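Local coordinates for carbohydrate oxidase (PDB 3RJ8), which catalyses the FAD-dependent oxidation of the C1 hydroxyl of mono-, oligo- and polysaccharides to lactones, reducing molecular oxygen to hydrogen peroxide, at residues D158-V163 with D182-I187; S225-I230 with A333-V338; P28-L33 with E317-K322. All coordinates share one frame; numbering follows the deposited sequence.

From the N terminus, 28-33 comes first, in the loop between helix 20-25 and strand 39-42, and its partner 317-322 lies 284 residues further on, so contact 3 spans much of the chain. Within the long span closed by contact 3, contact 1 joins strand 160-166 to helix 181-190 after 18 intervening residues and is complete before contact 2 opens at 225-230. Contact 2 closes only at 333-338, beyond 317-322, so contacts 2 and 3 cross. Strand 318-326 is followed by helix 332-345, yet the nearest atoms of those two contacts are about 10 Å apart. Contact 1 ties helix 181-190 to an antiparallel sheet, contact 2 pairs two helices, and contact 3 ties the N-terminal loop to the eight-stranded sheet beside FAD.

Contact 1: D158-V163 with D182-I187; sequences DSVVGV and DLFWGI
The Phe-184 ring meets Val-163 at its edge, where CG2 of the valine lies near the ring plane, 4.2 Å from Phe-184 CD1. Backbone atoms of the strand approach the ring obliquely: Phe-184 CZ is 3.4 Å from Val-161 C, and Phe-184 CE1 is 3.6 Å from Gly-162 N. Segment 158-163, in the FAD-binding domain, carries a classic beta bulge here, Val-161 and Gly-162 both facing Lys-201 of strand 196-206. With Phe-184 CG anti to the backbone N (chi1 -164°), the ring is carried away from its helix to the strand, where it slides past Val-160, whose CG1 touches Phe-184 CE1 at 3.7 Å. The axes of the short segments 160-163 and 182-187 approach to 9.5 Å with their directions at 119°. No hydrogen bond joins them; the contact is van der Waals, the ring touching backbone atoms as well as valine methyls. Outside the two segments, Val-160 O accepts a hydrogen bond from Lys-188, and Ala-175 of strand 172-175 touches both Val-163 and Phe-184. One turn beyond the phenylalanine, Ile-187 and Val-163 meet tip to tip, Ile-187 CD1 standing 3.9 Å from Val-163 CG2.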
# COMPACT_ATOMS: atom_id res chain seq x y z
N ASP A 158 6.22 -1.44 9.86
CA ASP A 158 6.99 -2.06 10.93
C ASP A 158 8.38 -1.42 11.09
O ASP A 158 9.10 -1.77 12.01
CB ASP A 158 7.07 -3.57 10.73
CG ASP A 158 5.71 -4.26 10.87
OD1 ASP A 158 4.88 -3.80 11.68
OD2 ASP A 158 5.47 -5.27 10.18
N SER A 159 8.75 -0.49 10.22
CA SER A 159 10.02 0.23 10.37
C SER A 159 9.84 1.52 11.20
O SER A 159 10.81 2.11 11.68
CB SER A 159 10.65 0.54 9.00
OG SER A 159 9.93 1.56 8.30
N VAL A 160 8.59 1.93 11.36
CA VAL A 160 8.24 3.17 12.03
C VAL A 160 8.49 3.09 13.55
O VAL A 160 7.86 2.29 14.26
CB VAL A 160 6.78 3.59 11.71
CG1 VAL A 160 6.37 4.81 12.51
CG2 VAL A 160 6.60 3.82 10.18
N VAL A 161 9.43 3.91 14.01
CA VAL A 161 9.78 4.04 15.44
C VAL A 161 9.35 5.40 16.01
O VAL A 161 9.35 5.58 17.23
CB VAL A 161 11.32 3.82 15.69
CG1 VAL A 161 11.72 2.36 15.45
CG2 VAL A 161 12.19 4.78 14.86
N GLY A 162 8.97 6.34 15.15
CA GLY A 162 8.52 7.67 15.58
C GLY A 162 7.89 8.51 14.47
O GLY A 162 8.17 8.29 13.29
N VAL A 163 7.01 9.43 14.86
CA VAL A 163 6.43 10.39 13.91
C VAL A 163 6.32 11.78 14.55
O VAL A 163 6.08 11.89 15.75
CB VAL A 163 5.03 9.96 13.33
CG1 VAL A 163 5.17 8.79 12.34
CG2 VAL A 163 4.02 9.62 14.45
N ASP A 182 -0.87 6.00 22.13
CA ASP A 182 -2.19 5.76 21.53
C ASP A 182 -2.26 6.28 20.08
O ASP A 182 -2.75 5.58 19.20
CB ASP A 182 -3.33 6.37 22.39
CG ASP A 182 -3.08 7.84 22.75
OD1 ASP A 182 -1.93 8.34 22.63
OD2 ASP A 182 -4.06 8.51 23.19
N LEU A 183 -1.75 7.50 19.86
CA LEU A 183 -1.73 8.11 18.53
C LEU A 183 -0.77 7.33 17.61
O LEU A 183 -1.11 7.01 16.45
CB LEU A 183 -1.34 9.60 18.63
CG LEU A 183 -1.13 10.49 17.39
CD1 LEU A 183 -2.38 10.57 16.52
CD2 LEU A 183 -0.69 11.89 17.78
N PHE A 184 0.40 7.00 18.14
CA PHE A 184 1.38 6.16 17.45
C PHE A 184 0.76 4.84 16.95
O PHE A 184 1.03 4.42 15.83
CB PHE A 184 2.55 5.86 18.39
CG PHE A 184 3.78 5.33 17.69
CD1 PHE A 184 4.36 6.04 16.64
CD2 PHE A 184 4.36 4.13 18.10
CE1 PHE A 184 5.52 5.56 15.99
CE2 PHE A 184 5.52 3.65 17.48
CZ PHE A 184 6.10 4.36 16.42
N TRP A 185 -0.07 4.22 17.78
CA TRP A 185 -0.74 2.94 17.45
C TRP A 185 -1.66 3.11 16.24
O TRP A 185 -1.65 2.29 15.33
CB TRP A 185 -1.49 2.41 18.67
CG TRP A 185 -2.27 1.14 18.45
CD1 TRP A 185 -1.83 -0.15 18.66
CD2 TRP A 185 -3.63 1.04 18.00
NE1 TRP A 185 -2.84 -1.04 18.35
CE2 TRP A 185 -3.94 -0.34 17.94
CE3 TRP A 185 -4.60 1.98 17.64
CZ2 TRP A 185 -5.22 -0.81 17.53
CZ3 TRP A 185 -5.86 1.52 17.23
CH2 TRP A 185 -6.16 0.13 17.19
N GLY A 186 -2.40 4.22 16.24
CA GLY A 186 -3.30 4.56 15.14
C GLY A 186 -2.60 4.94 13.84
O GLY A 186 -3.07 4.58 12.76
N ILE A 187 -1.48 5.66 13.94
CA ILE A 187 -0.72 6.08 12.77
C ILE A 187 -0.12 4.86 12.06
O ILE A 187 0.00 4.83 10.83
CB ILE A 187 0.32 7.18 13.12
CG1 ILE A 187 -0.34 8.55 12.96
CG2 ILE A 187 1.57 7.13 12.21
CD1 ILE A 187 0.19 9.59 13.87

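Contact 2: S225-I230 with A333-V338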
# COMPACT_ATOMS: atom_id res chain seq x y z
N SER A 225 -5.61 -28.26 -12.25
CA SER A 225 -4.25 -27.78 -12.02
C SER A 225 -4.20 -26.60 -11.05
O SER A 225 -3.45 -26.63 -10.10
CB SER A 225 -3.60 -27.39 -13.34
OG SER A 225 -3.26 -28.53 -14.08
N ALA A 226 -5.02 -25.57 -11.30
CA ALA A 226 -5.04 -24.38 -10.45
C ALA A 226 -5.52 -24.66 -9.01
O ALA A 226 -4.96 -24.10 -8.06
CB ALA A 226 -5.87 -23.28 -11.09
N LEU A 227 -6.52 -25.53 -8.86
CA LEU A 227 -6.98 -25.95 -7.52
C LEU A 227 -5.85 -26.64 -6.75
O LEU A 227 -5.56 -26.27 -5.59
CB LEU A 227 -8.17 -26.89 -7.62
CG LEU A 227 -9.56 -26.30 -7.84
CD1 LEU A 227 -10.51 -27.39 -8.39
CD2 LEU A 227 -10.08 -25.70 -6.54
N LYS A 228 -5.22 -27.61 -7.40
CA LYS A 228 -4.14 -28.37 -6.79
C LYS A 228 -2.94 -27.50 -6.47
O LYS A 228 -2.31 -27.67 -5.42
CB LYS A 228 -3.76 -29.55 -7.69
CG LYS A 228 -4.92 -30.53 -7.87
CD LYS A 228 -4.50 -31.94 -8.32
CE LYS A 228 -5.72 -32.90 -8.24
NZ LYS A 228 -5.49 -34.26 -8.83
N GLY A 229 -2.67 -26.55 -7.37
CA GLY A 229 -1.52 -25.65 -7.26
C GLY A 229 -1.62 -24.60 -6.17
O GLY A 229 -0.66 -24.37 -5.43
N ILE A 230 -2.77 -23.95 -6.08
CA ILE A 230 -2.99 -22.93 -5.06
C ILE A 230 -2.96 -23.59 -3.68
O ILE A 230 -2.41 -23.02 -2.74
CB ILE A 230 -4.30 -22.14 -5.32
CG1 ILE A 230 -4.14 -21.28 -6.57
CG2 ILE A 230 -4.68 -21.28 -4.10
CD1 ILE A 230 -5.44 -20.84 -7.19
N ALA A 333 -14.00 -21.56 -1.11
CA ALA A 333 -13.37 -20.31 -1.50
C ALA A 333 -12.48 -20.45 -2.75
O ALA A 333 -12.66 -19.69 -3.71
CB ALA A 333 -12.58 -19.72 -0.34
N VAL A 334 -11.54 -21.40 -2.74
CA VAL A 334 -10.64 -21.60 -3.89
C VAL A 334 -11.37 -22.27 -5.04
O VAL A 334 -11.09 -21.99 -6.20
CB VAL A 334 -9.31 -22.36 -3.51
CG1 VAL A 334 -9.59 -23.80 -3.01
CG2 VAL A 334 -8.30 -22.33 -4.65
N LYS A 335 -12.32 -23.14 -4.73
CA LYS A 335 -13.15 -23.75 -5.75
C LYS A 335 -13.87 -22.66 -6.56
O LYS A 335 -13.70 -22.59 -7.79
CB LYS A 335 -14.11 -24.78 -5.14
CG LYS A 335 -15.16 -25.36 -6.11
CD LYS A 335 -14.58 -26.38 -7.07
CE LYS A 335 -15.36 -26.41 -8.39
NZ LYS A 335 -16.82 -26.11 -8.23
N ASN A 336 -14.63 -21.80 -5.87
CA ASN A 336 -15.30 -20.64 -6.50
C ASN A 336 -14.34 -19.70 -7.23
O ASN A 336 -14.64 -19.22 -8.33
CB ASN A 336 -16.09 -19.84 -5.48
CG ASN A 336 -17.13 -20.67 -4.75
OD1 ASN A 336 -17.40 -21.82 -5.11
ND2 ASN A 336 -17.73 -20.08 -3.71
N PHE A 337 -13.18 -19.44 -6.61
CA PHE A 337 -12.17 -18.60 -7.22
C PHE A 337 -11.69 -19.16 -8.57
O PHE A 337 -11.58 -18.42 -9.55
CB PHE A 337 -10.98 -18.39 -6.26
CG PHE A 337 -9.87 -17.55 -6.86
CD1 PHE A 337 -9.85 -16.17 -6.66
CD2 PHE A 337 -8.86 -18.14 -7.62
CE1 PHE A 337 -8.83 -15.41 -7.23
CE2 PHE A 337 -7.84 -17.37 -8.18
CZ PHE A 337 -7.83 -16.01 -7.99
N VAL A 338 -11.40 -20.46 -8.60
CA VAL A 338 -10.90 -21.11 -9.81
C VAL A 338 -11.97 -21.20 -10.92
O VAL A 338 -11.64 -21.04 -12.11
CB VAL A 338 -10.25 -22.49 -9.50
CG1 VAL A 338 -10.00 -23.26 -10.74
CG2 VAL A 338 -8.93 -22.31 -8.74
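Leu-227 and Val-338 cross obliquely where helices 223-239 and 332-345 come together, Leu-227 CG lying 4.1 Å from Val-338 CG2. The motif is an antiparallel helix pair: the segment axes approach to 9.8 Å and their directions differ by 139°, well short of strict antiparallelism. No hydrogen bond crosses, and the evidence for the interface is apolar side-chain contact. With Val-338 CG1 anti to the backbone N (chi1 169°), CG2 is placed beside that N and among three residues of the other helix: it is 4.0 Å from Ala-226 CB and 4.1 Å from Ile-230 CD1, besides the leucine. Leu-227 reaches along the outer side of the pair, and its CD2 comes down on the opposing backbone, 3.7 Å from Lys-335 CA, while also touching Val-334 CG1. The lysine's charged end turns elsewhere, forming a salt bridge with Asp-339 one turn further along its own helix. On the inner side, Ile-230 slides past both Val-334 and Val-338 in opposite directions, and its CD1 reaches the Phe-337 ring obliquely, 4.3 Å from Phe-337 CE2. That ring packs edge-to-face with Tyr-355 of strand 352-359 and stacks on Trp-409 of helix 403-414, which places this side of helix 332-345 against the eight-stranded sheet and a further helix. The shortest contact between two side chains is Ile-230 CG2 to Val-334 CG2, 3.8 Å.

Contact 3: P28-L33 with E317-K322. With FAD (flavin-adenine dinucleotide), chain C.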
# COMPACT_ATOMS: atom_id res chain seq x y z
N PRO A 28 -4.71 13.13 -10.70
CA PRO A 28 -4.78 11.91 -9.89
C PRO A 28 -3.96 10.80 -10.52
O PRO A 28 -3.80 10.79 -11.76
CB PRO A 28 -6.27 11.54 -9.95
CG PRO A 28 -6.73 12.09 -11.32
CD PRO A 28 -5.95 13.36 -11.49
N PHE A 29 -3.44 9.87 -9.71
CA PHE A 29 -2.83 8.67 -10.31
C PHE A 29 -3.89 7.85 -11.08
O PHE A 29 -3.64 7.39 -12.19
CB PHE A 29 -2.07 7.80 -9.30
CG PHE A 29 -1.68 6.44 -9.85
CD1 PHE A 29 -0.65 6.32 -10.80
CD2 PHE A 29 -2.37 5.29 -9.46
CE1 PHE A 29 -0.31 5.07 -11.32
CE2 PHE A 29 -2.03 4.04 -9.98
CZ PHE A 29 -0.99 3.93 -10.91
N ASN A 30 -5.07 7.70 -10.48
CA ASN A 30 -6.20 7.07 -11.14
C ASN A 30 -7.08 8.13 -11.81
O ASN A 30 -7.91 8.78 -11.13
CB ASN A 30 -7.00 6.22 -10.15
CG ASN A 30 -7.95 5.25 -10.84
OD1 ASN A 30 -8.14 5.33 -12.06
ND2 ASN A 30 -8.54 4.34 -10.08
N ILE A 31 -6.91 8.31 -13.12
CA ILE A 31 -7.66 9.36 -13.83
C ILE A 31 -9.16 9.05 -13.98
O ILE A 31 -9.94 9.93 -14.35
CB ILE A 31 -7.03 9.81 -15.18
CG1 ILE A 31 -6.86 8.64 -16.16
CG2 ILE A 31 -5.74 10.57 -14.93
CD1 ILE A 31 -6.96 9.06 -17.63
N ARG A 32 -9.56 7.82 -13.68
CA ARG A 32 -10.95 7.50 -13.43
C ARG A 32 -11.54 8.41 -12.34
O ARG A 32 -12.72 8.73 -12.39
CB ARG A 32 -11.10 6.03 -12.99
CG ARG A 32 -12.53 5.56 -12.93
CD ARG A 32 -12.67 4.07 -12.70
NE ARG A 32 -12.60 3.67 -11.29
CZ ARG A 32 -13.53 3.91 -10.37
NH1 ARG A 32 -13.34 3.46 -9.13
NH2 ARG A 32 -14.64 4.61 -10.66
N LEU A 33 -10.74 8.82 -11.35
CA LEU A 33 -11.28 9.70 -10.30
C LEU A 33 -10.52 11.03 -10.13
O LEU A 33 -9.69 11.16 -9.23
CB LEU A 33 -11.44 8.94 -8.97
CG LEU A 33 -12.19 7.59 -9.01
CD1 LEU A 33 -11.86 6.72 -7.83
CD2 LEU A 33 -13.71 7.76 -9.14
N GLU A 317 -2.91 6.12 -14.67
CA GLU A 317 -3.64 4.97 -15.18
C GLU A 317 -5.14 5.18 -14.99
O GLU A 317 -5.57 6.15 -14.35
CB GLU A 317 -3.14 3.68 -14.49
CG GLU A 317 -1.70 3.29 -14.89
CD GLU A 317 -1.17 2.04 -14.20
OE1 GLU A 317 -1.93 1.06 -13.99
OE2 GLU A 317 0.05 2.04 -13.88
N ASN A 318 -5.94 4.26 -15.53
CA ASN A 318 -7.39 4.38 -15.58
C ASN A 318 -8.01 3.02 -15.25
O ASN A 318 -8.14 2.14 -16.13
CB ASN A 318 -7.79 4.88 -16.97
CG ASN A 318 -9.29 5.03 -17.15
OD1 ASN A 318 -10.03 5.36 -16.21
ND2 ASN A 318 -9.75 4.81 -18.38
N PHE A 319 -8.41 2.84 -13.99
CA PHE A 319 -8.64 1.49 -13.50
C PHE A 319 -9.58 1.43 -12.32
O PHE A 319 -9.87 2.44 -11.70
CB PHE A 319 -7.31 0.83 -13.11
CG PHE A 319 -6.64 1.45 -11.90
CD1 PHE A 319 -6.79 0.88 -10.64
CD2 PHE A 319 -5.86 2.60 -12.03
CE1 PHE A 319 -6.16 1.44 -9.51
CE2 PHE A 319 -5.23 3.16 -10.92
CZ PHE A 319 -5.38 2.59 -9.67
N TYR A 320 -10.03 0.21 -12.03
CA TYR A 320 -10.69 -0.15 -10.79
C TYR A 320 -9.85 -1.26 -10.12
O TYR A 320 -9.18 -2.05 -10.81
CB TYR A 320 -12.11 -0.63 -11.08
CG TYR A 320 -12.92 -0.98 -9.85
CD1 TYR A 320 -13.11 -0.05 -8.81
CD2 TYR A 320 -13.50 -2.24 -9.71
CE1 TYR A 320 -13.87 -0.37 -7.68
CE2 TYR A 320 -14.25 -2.57 -8.59
CZ TYR A 320 -14.43 -1.64 -7.57
OH TYR A 320 -15.18 -1.98 -6.46
N ALA A 321 -9.88 -1.34 -8.80
CA ALA A 321 -9.17 -2.38 -8.07
C ALA A 321 -9.93 -2.83 -6.83
O ALA A 321 -10.72 -2.04 -6.24
CB ALA A 321 -7.75 -1.91 -7.68
N LYS A 322 -9.69 -4.07 -6.42
CA LYS A 322 -10.25 -4.63 -5.18
C LYS A 322 -9.20 -5.45 -4.47
O LYS A 322 -8.15 -5.77 -5.03
CB LYS A 322 -11.47 -5.49 -5.46
CG LYS A 322 -12.64 -4.76 -6.10
CD LYS A 322 -13.87 -5.68 -6.22
CE LYS A 322 -14.70 -5.70 -4.93
NZ LYS A 322 -15.52 -4.46 -4.86
PA FAD C . -1.81 9.27 -1.38
O1A FAD C . -0.95 10.53 -1.45
O2A FAD C . -2.90 9.21 -2.43
O5B FAD C . -2.39 9.07 0.11
C5B FAD C . -3.15 7.94 0.49
C4B FAD C . -3.80 8.25 1.84
O4B FAD C . -2.81 8.68 2.76
C3B FAD C . -4.82 9.38 1.75
O3B FAD C . -5.82 9.16 2.70
C2B FAD C . -4.00 10.57 2.21
O2B FAD C . -4.78 11.64 2.68
C1B FAD C . -3.13 9.96 3.27
N9A FAD C . -1.89 10.70 3.47
C8A FAD C . -1.00 11.13 2.50
N7A FAD C . 0.01 11.77 3.11
C5A FAD C . -0.19 11.73 4.46
C6A FAD C . 0.53 12.23 5.55
N6A FAD C . 1.68 12.88 5.40
N1A FAD C . 0.03 12.02 6.83
C2A FAD C . -1.14 11.34 7.03
N3A FAD C . -1.86 10.87 5.94
C4A FAD C . -1.39 11.06 4.68
N1 FAD C . 0.84 -1.21 -1.94
C2 FAD C . 1.56 -2.17 -1.25
O2 FAD C . 1.33 -2.41 -0.06
N3 FAD C . 2.65 -2.72 -1.89
C4 FAD C . 2.97 -2.55 -3.21
O4 FAD C . 4.05 -2.95 -3.63
C4X FAD C . 2.23 -1.44 -3.91
N5 FAD C . 2.46 -1.18 -5.17
C5X FAD C . 1.87 -0.08 -5.76
C6 FAD C . 2.32 0.37 -7.02
C7 FAD C . 1.71 1.47 -7.60
C7M FAD C . 2.10 1.90 -9.01
C8 FAD C . 0.65 2.16 -6.92
C8M FAD C . 0.03 3.41 -7.51
C9 FAD C . 0.26 1.75 -5.66
C9A FAD C . 0.85 0.61 -5.07
N10 FAD C . 0.46 0.16 -3.79
C10 FAD C . 1.19 -0.80 -3.16
C1' FAD C . -0.66 0.81 -3.05
C2' FAD C . -0.10 1.97 -2.25
O2' FAD C . 0.74 1.47 -1.23
C3' FAD C . -1.21 2.86 -1.70
O3' FAD C . -1.89 3.44 -2.81
C4' FAD C . -0.66 3.95 -0.78
O4' FAD C . -1.70 4.43 0.04
C5' FAD C . -0.03 5.07 -1.61
O5' FAD C . 0.42 6.13 -0.81
P FAD C . 0.57 7.61 -1.43
O1P FAD C . 1.30 8.49 -0.46
O2P FAD C . 1.29 7.57 -2.76
O3P FAD C . -0.98 7.93 -1.61
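Phe-319 O is gripped from opposite faces of its carbonyl plane, by Asn-30 ND2 at 2.8 Å and by Arg-32 NE at 3.0 Å. Each donor stands well out of that plane, while the oxygen lies in the plane of both the amide and the guanidinium group. Asn-30 OD1 likewise has two donors, Phe-319 N at 3.2 Å and, closing an Asx turn, Arg-32 N, again from opposite faces. The amide also stacks on the Phe-319 ring, their planes 4° apart and ND2 over the ring centre. Replacing Asn-30 by an alanine is likely to leave the N-H groups of Phe-319 and Arg-32 without this acceptor, and Phe-319 O with Arg-32 NE alone of its two donors. Alongside, a single beta bridge pairs Asn-30 with Glu-317: Glu-317 N binds Phe-29 O at 2.9 Å, nearly straight at 176°, and Ile-31 N binds Glu-317 O at 2.8 Å. Phe-29, with CG anti to its N (chi1 168°), lines the dimethylbenzene end of the flavin, one face over the 8-methyl, Phe-29 CE2 lying 3.3 Å from FAD C8M and 3.4 Å from Phe-319 CE2. The N-terminal loop is thus pinned to segment 317-320 of the eight-stranded sheet, beside strand 384-392, while Phe-403 of helix 403-414 meets both Arg-32 and the Tyr-320 ring.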